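Local coordinates for protein butyryl-CoA dehydrogenase (Marinomonas mediterranea, PDB 6CXT) that belongs to the acyl-CoA dehydrogenase family of flavoproteins and binds flavin-adenine dinucleotide, at residues Y166-T171 / F184-N189. Numbering follows the deposited sequence.
Sequences YVVYAT and FVVPRN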
loop_
_atom_site.group_PDB
_atom_site.type_symbol
_atom_site.label_atom_id
_atom_site.label_comp_id
_atom_site.label_asym_id
_atom_site.label_seq_id
_atom_site.Cartn_x
_atom_site.Cartn_y
_atom_site.Cartn_z
ATOM N N TYR B 166 -34.654 -21.920 4.710
ATOM C CA TYR B 166 -33.335 -21.640 5.295
ATOM C C TYR B 166 -32.480 -22.866 5.221
ATOM O O TYR B 166 -32.929 -23.953 5.589
ATOM C CB TYR B 166 -33.456 -21.238 6.728
ATOM C CG TYR B 166 -34.292 -20.017 6.856
ATOM C CD1 TYR B 166 -33.746 -18.731 6.600
ATOM C CD2 TYR B 166 -35.654 -20.117 7.188
ATOM C CE1 TYR B 166 -34.533 -17.571 6.714
ATOM C CE2 TYR B 166 -36.458 -18.955 7.280
ATOM C CZ TYR B 166 -35.893 -17.694 7.057
ATOM O OH TYR B 166 -36.717 -16.586 7.111
ATOM N N VAL B 167 -31.248 -22.737 4.707
ATOM C CA VAL B 167 -30.269 -23.852 4.896
ATOM C C VAL B 167 -29.565 -23.531 6.200
ATOM O O VAL B 167 -28.836 -22.538 6.300
ATOM C CB VAL B 167 -29.310 -23.957 3.687
ATOM C CG1 VAL B 167 -28.298 -25.066 3.879
ATOM C CG2 VAL B 167 -30.097 -24.142 2.418
ATOM N N VAL B 168 -29.767 -24.357 7.220
ATOM C CA VAL B 168 -29.408 -24.012 8.589
ATOM C C VAL B 168 -28.384 -25.047 9.017
ATOM O O VAL B 168 -28.551 -26.223 8.697
ATOM C CB VAL B 168 -30.641 -24.097 9.494
ATOM C CG1 VAL B 168 -30.313 -23.823 10.957
ATOM C CG2 VAL B 168 -31.694 -23.130 8.989
ATOM N N TYR B 169 -27.330 -24.589 9.702
ATOM C CA TYR B 169 -26.239 -25.450 10.138
ATOM C C TYR B 169 -26.342 -25.468 11.648
ATOM O O TYR B 169 -26.424 -24.413 12.288
ATOM C CB TYR B 169 -24.838 -24.914 9.598
ATOM C CG TYR B 169 -24.733 -25.058 8.102
ATOM C CD1 TYR B 169 -25.211 -24.059 7.235
ATOM C CD2 TYR B 169 -24.138 -26.157 7.544
ATOM C CE1 TYR B 169 -25.161 -24.221 5.867
ATOM C CE2 TYR B 169 -24.056 -26.314 6.169
ATOM C CZ TYR B 169 -24.552 -25.339 5.342
ATOM O OH TYR B 169 -24.463 -25.522 3.991
ATOM N N ALA B 170 -26.401 -26.679 12.242
ATOM C CA ALA B 170 -26.757 -26.809 13.660
ATOM C C ALA B 170 -25.856 -27.879 14.310
ATOM O O ALA B 170 -25.403 -28.756 13.615
ATOM C CB ALA B 170 -28.238 -27.189 13.823
ATOM N N THR B 171 -25.598 -27.764 15.604
ATOM C CA THR B 171 -24.820 -28.819 16.288
ATOM C C THR B 171 -25.735 -30.028 16.603
ATOM O O THR B 171 -26.724 -29.877 17.344
ATOM C CB THR B 171 -24.213 -28.266 17.562
ATOM O OG1 THR B 171 -23.393 -27.146 17.200
ATOM C CG2 THR B 171 -23.301 -29.342 18.255
ATOM N N PHE B 184 -29.515 -28.644 7.408
ATOM C CA PHE B 184 -30.961 -28.903 7.243
ATOM C C PHE B 184 -31.567 -27.819 6.358
ATOM O O PHE B 184 -31.152 -26.658 6.434
ATOM C CB PHE B 184 -31.646 -28.754 8.615
ATOM C CG PHE B 184 -31.198 -29.762 9.633
ATOM C CD1 PHE B 184 -31.793 -31.044 9.685
ATOM C CD2 PHE B 184 -30.212 -29.434 10.566
ATOM C CE1 PHE B 184 -31.393 -31.960 10.650
ATOM C CE2 PHE B 184 -29.794 -30.353 11.533
ATOM C CZ PHE B 184 -30.408 -31.622 11.582
ATOM N N VAL B 185 -32.524 -28.189 5.531
ATOM C CA VAL B 185 -33.360 -27.221 4.820
ATOM C C VAL B 185 -34.601 -27.030 5.673
ATOM O O VAL B 185 -35.314 -28.009 5.950
ATOM C CB VAL B 185 -33.779 -27.750 3.446
ATOM C CG1 VAL B 185 -34.763 -26.790 2.766
ATOM C CG2 VAL B 185 -32.563 -27.971 2.559
ATOM N N VAL B 186 -34.850 -25.805 6.133
ATOM C CA VAL B 186 -35.927 -25.522 7.076
ATOM C C VAL B 186 -36.965 -24.667 6.332
ATOM O O VAL B 186 -36.685 -23.498 6.024
ATOM C CB VAL B 186 -35.424 -24.823 8.335
ATOM C CG1 VAL B 186 -36.565 -24.524 9.317
ATOM C CG2 VAL B 186 -34.336 -25.650 9.007
ATOM N N PRO B 187 -38.135 -25.211 6.044
ATOM C CA PRO B 187 -39.128 -24.378 5.378
ATOM C C PRO B 187 -39.576 -23.199 6.252
ATOM O O PRO B 187 -39.658 -23.307 7.437
ATOM C CB PRO B 187 -40.272 -25.349 5.078
ATOM C CG PRO B 187 -39.686 -26.697 5.211
ATOM C CD PRO B 187 -38.588 -26.587 6.214
ATOM N N ARG B 188 -39.823 -22.066 5.622
ATOM C CA ARG B 188 -40.270 -20.857 6.281
ATOM C C ARG B 188 -41.548 -21.061 7.119
ATOM O O ARG B 188 -41.635 -20.518 8.138
ATOM C CB ARG B 188 -40.479 -19.741 5.262
ATOM C CG ARG B 188 -40.857 -18.382 5.805
ATOM C CD ARG B 188 -39.932 -17.830 6.851
ATOM N NE ARG B 188 -40.219 -16.461 7.208
ATOM C CZ ARG B 188 -39.910 -15.409 6.482
ATOM N NH1 ARG B 188 -39.318 -15.554 5.330
ATOM N NH2 ARG B 188 -40.214 -14.213 6.920
ATOM N N ASN B 189 -42.490 -21.863 6.654
ATOM C CA ASN B 189 -43.731 -22.115 7.382
ATOM C C ASN B 189 -43.614 -23.008 8.636
ATOM O O ASN B 189 -44.574 -23.273 9.279
ATOM C CB ASN B 189 -44.831 -22.577 6.422
ATOM C CG ASN B 189 -45.189 -21.517 5.387
ATOM O OD1 ASN B 189 -44.723 -20.423 5.469
ATOM N ND2 ASN B 189 -45.990 -21.867 4.416
#
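Phe-184 pairs with Val-168 within the antiparallel hairpin formed by strands 165-171 and 181-187, in the beta middle domain of the acyl-CoA dehydrogenase fold. Its N donates to Val-168 O (2.9 Å) and its O accepts from Val-168 N (2.8 Å), the two reciprocal bonds of a hydrogen-bonded pair. With CG anti to the carbonyl carbon and beside the backbone N (chi1 -64°), the Phe-184 ring turns an edge to Val-168 O, while its CE2 sits 4.2 Å from Ala-170 CB. Tyr-148 meets the same ring edge-to-face.

Val-185 faces Val-167 in the non-hydrogen-bonded pair that follows, and both side chains point to the other side of the sheet, where each touches Leu-225. Phe-184 O also receives a CA-H...O contact from Val-167 CA, and Val-185 CA makes the matching one to Tyr-166 O.

Val-186 closes the ladder with Tyr-166: its N bonds to Tyr-166 O at 2.7 Å, and Tyr-166 N returns an almost straight bond to Val-186 O (170° at the hydrogen). Val-186 CG2 meets Val-168 CG2 at 3.7 Å, a diagonal methyl contact, and the side chains of Tyr-166, Val-168, Phe-184 and Val-186 pack this face against strand 209-220 of the domain's other sheet, both valines touching Phe-214.

Past the strand end, Arg-188 bends at chi2 (54°) and brings CD to the edge of the Tyr-166 ring, 3.7 Å from CE2. Arg-188 NH1 is hydrogen-bonded to Ala-163 O and Ser-161 O, and Tyr-166 OH to Gly-160 O; the hydroxyl oxygen itself lies 3.1 Å above the plane of the guanidinium, displaced toward its rim.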